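Local coordinates for protein histone acetyltransferase HPA2 and related acetyltransferases (Corynebacterium glutamicum ATCC 13032, PDB 2QEC) that probably transfers an acyl group, most likely acetyl from acetyl-coenzyme A, to an acceptor substrate, as enzymes of the GCN5-related N-acetyltransferase (GNAT) family do, at residues Arg33-Pro38 and Ala43-Leu48; Asn62-Arg67 and Ile151-Asp156. The protein carries 1 engineered substitution. One frame throughout, in Å; residues are numbered along the deposited sequence.

Overall arrangement
The two contacts lie on opposite sides of the chain's centre, about 27 Å apart between their centres and about 11 Å between nearest atoms, so neither touches the other. Helix 43-60 connects them: its first turns take part in contact 1, and strand 61-67, which follows it directly, supplies one side of contact 2. Contact 1 is local, folding the loop after helix 29-32 back on the next helix, whereas contact 2 joins the central mixed sheet to the distant helix 142-154. Both belong to the GNAT framework. A 1,2-ethanediol, probably from the crystallisation liquor, sits beside the salt bridge of contact 2.

Contact 1 (Arg33-Pro38 and Ala43-Leu48); sequences RWIPQP and AKLRAL
Ile35 and Lys44 provide most of the interface between the loop 33-38 and the first turns of helix 43-60, one by apolar packing and the other by hydrogen bonds. The apolar part centres on CD1 of Ile35, which reaches CD1 of Leu45 at 3.5 Å, the isoleucine and leucine side chains lying roughly perpendicular. The same methyl lies 4.3 Å from CD2 of Leu48. The other branch of Ile35, CG2, points anti to the backbone N (chi1 of -69° for CG1) and lies against the aliphatic stem of Lys44, 3.8 Å from its CB; the two chains run antiparallel alongside one another.

The polar part belongs to the lysine tip. A bend at chi3 (-78°) turns the Lys44 chain so that NZ donates to two loop carbonyls, Pro36 O at 2.8 Å and Pro38 O at 3.2 Å. It stands above the carbonyl plane of Pro36 but is tilted less from that of Pro38, whose preceding peptide is cis. Within the loop, Gln37 NE2 donates to Ile35 O at 3.0 Å, which holds the amide back against its own loop.

Asp39 accepts from the backbone N of Lys44 and Leu45, and Leu48 also packs on helix 98-102. The whole forms the link between helix 29-32 and helix 43-60, in the helical part between the first two strands of the GNAT fold, its loop folded back over the start of the second helix.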
loop_
_atom_site.group_PDB
_atom_site.type_symbol
_atom_site.label_atom_id
_atom_site.label_comp_id
_atom_site.label_asym_id
_atom_site.label_seq_id
_atom_site.Cartn_x
_atom_site.Cartn_y
_atom_site.Cartn_z
ATOM N N ARG A 33 -17.799 -0.096 -18.776
ATOM C CA ARG A 33 -17.867 -1.449 -18.189
ATOM C C ARG A 33 -18.941 -1.653 -17.122
ATOM O O ARG A 33 -19.416 -2.766 -16.966
ATOM C CB ARG A 33 -16.532 -1.821 -17.534
ATOM C CG ARG A 33 -16.145 -0.890 -16.335
ATOM C CD ARG A 33 -14.868 -1.348 -15.627
ATOM N NE ARG A 33 -14.329 -0.357 -14.684
ATOM C CZ ARG A 33 -13.203 -0.543 -13.987
ATOM N NH1 ARG A 33 -12.510 -1.678 -14.119
ATOM N NH2 ARG A 33 -12.771 0.399 -13.146
ATOM N N TRP A 34 -19.279 -0.611 -16.360
ATOM C CA TRP A 34 -20.329 -0.711 -15.334
ATOM C C TRP A 34 -21.724 -0.454 -15.900
ATOM O O TRP A 34 -22.713 -0.977 -15.396
ATOM C CB TRP A 34 -20.104 0.282 -14.177
ATOM C CG TRP A 34 -18.815 0.109 -13.472
ATOM C CD1 TRP A 34 -17.874 1.076 -13.248
ATOM C CD2 TRP A 34 -18.294 -1.103 -12.911
ATOM N NE1 TRP A 34 -16.800 0.541 -12.578
ATOM C CE2 TRP A 34 -17.027 -0.795 -12.360
ATOM C CE3 TRP A 34 -18.768 -2.423 -12.820
ATOM C CZ2 TRP A 34 -16.227 -1.761 -11.720
ATOM C CZ3 TRP A 34 -17.966 -3.389 -12.195
ATOM C CH2 TRP A 34 -16.710 -3.047 -11.653
ATOM N N ILE A 35 -21.817 0.370 -16.926
ATOM C CA ILE A 35 -23.133 0.764 -17.416
ATOM C C ILE A 35 -23.523 -0.141 -18.603
ATOM O O ILE A 35 -22.769 -0.238 -19.561
ATOM C CB ILE A 35 -23.109 2.236 -17.756
ATOM C CG1 ILE A 35 -22.995 3.036 -16.440
ATOM C CG2 ILE A 35 -24.376 2.675 -18.496
ATOM C CD1 ILE A 35 -22.305 4.229 -16.598
ATOM N N PRO A 36 -24.669 -0.845 -18.513
ATOM C CA PRO A 36 -25.189 -1.571 -19.681
ATOM C C PRO A 36 -25.302 -0.717 -20.939
ATOM O O PRO A 36 -25.821 0.400 -20.905
ATOM C CB PRO A 36 -26.573 -2.048 -19.224
ATOM C CG PRO A 36 -26.416 -2.207 -17.756
ATOM C CD PRO A 36 -25.516 -1.066 -17.331
ATOM N N GLN A 37 -24.802 -1.273 -22.043
ATOM C CA GLN A 37 -24.728 -0.568 -23.300
ATOM C C GLN A 37 -25.718 -1.153 -24.296
ATOM O O GLN A 37 -26.151 -2.299 -24.162
ATOM C CB GLN A 37 -23.314 -0.625 -23.868
ATOM C CG GLN A 37 -22.275 -0.019 -22.996
ATOM C CD GLN A 37 -22.423 1.445 -22.834
ATOM O OE1 GLN A 37 -22.453 2.179 -23.821
ATOM N NE2 GLN A 37 -22.563 1.903 -21.586
ATOM N N PRO A 38 -26.124 -0.345 -25.284
ATOM C CA PRO A 38 -25.836 1.066 -25.413
ATOM C C PRO A 38 -26.508 1.956 -24.377
ATOM O O PRO A 38 -27.460 1.551 -23.698
ATOM C CB PRO A 38 -26.351 1.413 -26.810
ATOM C CG PRO A 38 -27.199 0.360 -27.201
ATOM C CD PRO A 38 -26.897 -0.855 -26.419
ATOM N N ALA A 43 -27.195 8.761 -20.824
ATOM C CA ALA A 43 -28.215 9.095 -19.825
ATOM C C ALA A 43 -28.051 8.330 -18.519
ATOM O O ALA A 43 -28.278 8.864 -17.436
ATOM C CB ALA A 43 -29.616 8.839 -20.424
ATOM N N LYS A 44 -27.658 7.069 -18.625
ATOM C CA LYS A 44 -27.445 6.238 -17.449
ATOM C C LYS A 44 -26.135 6.656 -16.746
ATOM O O LYS A 44 -26.092 6.754 -15.522
ATOM C CB LYS A 44 -27.437 4.755 -17.814
ATOM C CG LYS A 44 -28.800 4.246 -18.297
ATOM C CD LYS A 44 -28.774 2.751 -18.706
ATOM C CE LYS A 44 -28.161 2.507 -20.095
ATOM N NZ LYS A 44 -28.520 1.137 -20.679
ATOM N N LEU A 45 -25.105 6.982 -17.518
ATOM C CA LEU A 45 -23.845 7.499 -16.935
ATOM C C LEU A 45 -24.076 8.804 -16.183
ATOM O O LEU A 45 -23.541 9.008 -15.084
ATOM C CB LEU A 45 -22.822 7.751 -18.033
ATOM C CG LEU A 45 -21.434 8.319 -17.647
ATOM C CD1 LEU A 45 -20.757 7.379 -16.733
ATOM C CD2 LEU A 45 -20.592 8.531 -18.861
ATOM N N ARG A 46 -24.819 9.704 -16.820
ATOM C CA ARG A 46 -25.273 10.937 -16.198
ATOM C C ARG A 46 -25.999 10.717 -14.867
ATOM O O ARG A 46 -25.660 11.342 -13.864
ATOM C CB ARG A 46 -26.166 11.704 -17.149
ATOM C CG ARG A 46 -26.627 13.041 -16.524
ATOM C CD ARG A 46 -27.461 13.860 -17.487
ATOM N NE ARG A 46 -26.667 14.203 -18.659
ATOM C CZ ARG A 46 -25.838 15.240 -18.757
ATOM N NH1 ARG A 46 -25.689 16.112 -17.752
ATOM N NH2 ARG A 46 -25.174 15.406 -19.907
ATOM N N ALA A 47 -26.951 9.784 -14.845
ATOM C CA ALA A 47 -27.663 9.424 -13.621
ATOM C C ALA A 47 -26.699 8.913 -12.551
ATOM O O ALA A 47 -26.851 9.253 -11.389
ATOM C CB ALA A 47 -28.735 8.377 -13.908
ATOM N N LEU A 48 -25.689 8.150 -12.949
ATOM C CA LEU A 48 -24.708 7.612 -11.986
ATOM C C LEU A 48 -23.955 8.726 -11.289
ATOM O O LEU A 48 -23.865 8.749 -10.065
ATOM C CB LEU A 48 -23.704 6.665 -12.665
ATOM C CG LEU A 48 -22.546 6.164 -11.759
ATOM C CD1 LEU A 48 -23.098 5.399 -10.546
ATOM C CD2 LEU A 48 -21.536 5.326 -12.472
#

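Contact 2 (Asn62-Arg67 and Ile151-Asp156); sequences NIDVAR and IARAGD. With EDO (1,2-ethanediol), chain H; EDO (1,2-ethanediol), chain F; EDO (1,2-ethanediol), chain J.
Arg153 reaches from the last turn of helix 142-154 to strand 61-67, where Asp64 meets its guanidinium at the edge and Asn62 lies over one face. The carboxylate and the guanidinium approach end-on, their planes 34° apart, and each terminal nitrogen takes its own oxygen. The NH1 bond to Asp64 OD1 (2.9 Å) is nearly straight, lies in the guanidinium plane and uses the syn lone pair; that from NH2 to OD2 (3.0 Å) is more bent, at 142°.

The Asn62 amide is stacked on the guanidinium with its plane turned by 22°, CG being 3.7 Å above the centre. Arg153 starts with CG anti to the backbone N, then bends at chi3 to present its terminal nitrogens to the strand. A 1,2-ethanediol bridges Asn62 and Asp64 beside the guanidinium: its O1 accepts from Asn62 ND2 (2.8 Å) and donates to Asp64 OD1 (2.7 Å).

Trp79 adds a cation-pi contact to Arg153, and Asn62 OD1 accepts from Arg81. Two-point pairing and stacking together restrict rotation of the guanidinium, and the buried Asp64 carboxylate gains a partner that probably stabilises its negative charge, tying the helix end to the sheet.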
loop_
_atom_site.group_PDB
_atom_site.type_symbol
_atom_site.label_atom_id
_atom_site.label_comp_id
_atom_site.label_asym_id
_atom_site.label_seq_id
_atom_site.Cartn_x
_atom_site.Cartn_y
_atom_site.Cartn_z
ATOM N N ASN A 62 -15.199 15.569 -0.807
ATOM C CA ASN A 62 -14.860 16.890 -1.379
ATOM C C ASN A 62 -15.042 16.901 -2.887
ATOM O O ASN A 62 -14.542 16.037 -3.600
ATOM C CB ASN A 62 -13.402 17.286 -1.059
ATOM C CG ASN A 62 -13.191 17.691 0.412
ATOM O OD1 ASN A 62 -12.948 16.851 1.240
ATOM N ND2 ASN A 62 -13.309 19.010 0.714
ATOM N N ILE A 63 -15.673 17.970 -3.377
ATOM C CA ILE A 63 -15.818 18.249 -4.781
ATOM C C ILE A 63 -15.122 19.569 -5.055
ATOM O O ILE A 63 -15.479 20.599 -4.471
ATOM C CB ILE A 63 -17.310 18.358 -5.168
ATOM C CG1 ILE A 63 -18.067 17.099 -4.728
ATOM C CG2 ILE A 63 -17.474 18.618 -6.679
ATOM C CD1 ILE A 63 -19.618 17.271 -4.837
ATOM N N ASP A 64 -14.073 19.508 -5.864
ATOM C CA ASP A 64 -13.314 20.699 -6.263
ATOM C C ASP A 64 -13.665 21.045 -7.700
ATOM O O ASP A 64 -13.841 20.154 -8.542
ATOM C CB ASP A 64 -11.820 20.434 -6.138
ATOM C CG ASP A 64 -11.364 20.245 -4.704
ATOM O OD1 ASP A 64 -12.063 20.710 -3.755
ATOM O OD2 ASP A 64 -10.249 19.691 -4.546
ATOM N N VAL A 65 -13.772 22.337 -8.001
ATOM C CA VAL A 65 -13.896 22.770 -9.364
ATOM C C VAL A 65 -12.774 23.730 -9.718
ATOM O O VAL A 65 -12.348 24.526 -8.887
ATOM C CB VAL A 65 -15.239 23.522 -9.677
ATOM C CG1 VAL A 65 -16.381 22.573 -9.632
ATOM C CG2 VAL A 65 -15.496 24.685 -8.730
ATOM N N ALA A 66 -12.380 23.679 -10.989
ATOM C CA ALA A 66 -11.446 24.610 -11.610
ATOM C C ALA A 66 -12.234 25.486 -12.562
ATOM O O ALA A 66 -13.026 24.960 -13.327
ATOM C CB ALA A 66 -10.430 23.823 -12.395
ATOM N N ARG A 67 -11.976 26.786 -12.553
ATOM C CA ARG A 67 -12.627 27.709 -13.424
ATOM C C ARG A 67 -11.566 28.403 -14.231
ATOM O O ARG A 67 -10.455 28.659 -13.721
ATOM C CB ARG A 67 -13.444 28.730 -12.621
ATOM C CG ARG A 67 -14.633 28.108 -11.816
ATOM C CD ARG A 67 -15.421 29.201 -11.111
ATOM N NE ARG A 67 -16.661 28.695 -10.509
ATOM C CZ ARG A 67 -16.772 28.248 -9.261
ATOM N NH1 ARG A 67 -15.734 28.247 -8.428
ATOM N NH2 ARG A 67 -17.946 27.804 -8.840
ATOM N N ILE A 151 -3.851 17.788 -3.108
ATOM C CA ILE A 151 -2.622 17.392 -2.369
ATOM C C ILE A 151 -2.336 18.342 -1.231
ATOM O O ILE A 151 -2.027 17.904 -0.135
ATOM C CB ILE A 151 -1.431 17.258 -3.302
ATOM C CG1 ILE A 151 -1.657 16.051 -4.204
ATOM C CG2 ILE A 151 -0.077 17.024 -2.487
ATOM C CD1 ILE A 151 -0.848 16.027 -5.426
ATOM N N ALA A 152 -2.498 19.635 -1.438
ATOM C CA ALA A 152 -2.306 20.604 -0.347
ATOM C C ALA A 152 -3.298 20.391 0.784
ATOM O O ALA A 152 -2.938 20.476 1.924
ATOM C CB ALA A 152 -2.381 22.000 -0.868
ATOM N N ARG A 153 -4.546 20.081 0.474
ATOM C CA ARG A 153 -5.550 19.763 1.517
ATOM C C ARG A 153 -5.232 18.492 2.291
ATOM O O ARG A 153 -5.448 18.403 3.510
ATOM C CB ARG A 153 -6.937 19.660 0.888
ATOM C CG ARG A 153 -8.047 19.293 1.877
ATOM C CD ARG A 153 -9.400 19.494 1.222
ATOM N NE ARG A 153 -9.374 18.630 0.052
ATOM C CZ ARG A 153 -9.904 18.900 -1.124
ATOM N NH1 ARG A 153 -10.608 20.038 -1.338
ATOM N NH2 ARG A 153 -9.726 18.024 -2.101
ATOM N N ALA A 154 -4.736 17.493 1.591
ATOM C CA ALA A 154 -4.370 16.253 2.222
ATOM C C ALA A 154 -3.173 16.392 3.172
ATOM O O ALA A 154 -3.049 15.632 4.151
ATOM C CB ALA A 154 -4.072 15.210 1.145
ATOM N N GLY A 155 -2.269 17.326 2.881
ATOM C CA GLY A 155 -1.113 17.609 3.759
ATOM C C GLY A 155 -0.284 16.409 4.105
ATOM O O GLY A 155 0.260 15.774 3.225
ATOM N N ASP A 156 -0.215 16.103 5.399
ATOM C CA ASP A 156 0.519 14.951 5.962
ATOM C C ASP A 156 -0.114 13.600 5.769
ATOM O O ASP A 156 0.499 12.580 6.155
ATOM C CB ASP A 156 0.674 15.120 7.489
ATOM C CG ASP A 156 1.803 15.995 7.843
ATOM O OD1 ASP A 156 2.442 16.485 6.869
ATOM O OD2 ASP A 156 2.054 16.192 9.071
HETATM C C1 EDO H . -14.551 20.499 -1.866
HETATM O O1 EDO H . -13.297 20.847 -1.363
HETATM C C2 EDO H . -15.657 20.338 -0.849
HETATM O O2 EDO H . -16.816 19.859 -1.529
HETATM C C1 EDO F . -0.748 14.131 0.955
HETATM O O1 EDO F . 0.228 13.280 0.364
HETATM C C2 EDO F . -0.704 15.584 0.488
HETATM O O2 EDO F . 0.599 16.150 0.406
HETATM C C1 EDO J . -3.586 16.785 7.241
HETATM O O1 EDO J . -4.514 17.553 6.470
HETATM C C2 EDO J . -2.539 17.649 7.892
HETATM O O2 EDO J . -1.358 17.795 7.084
#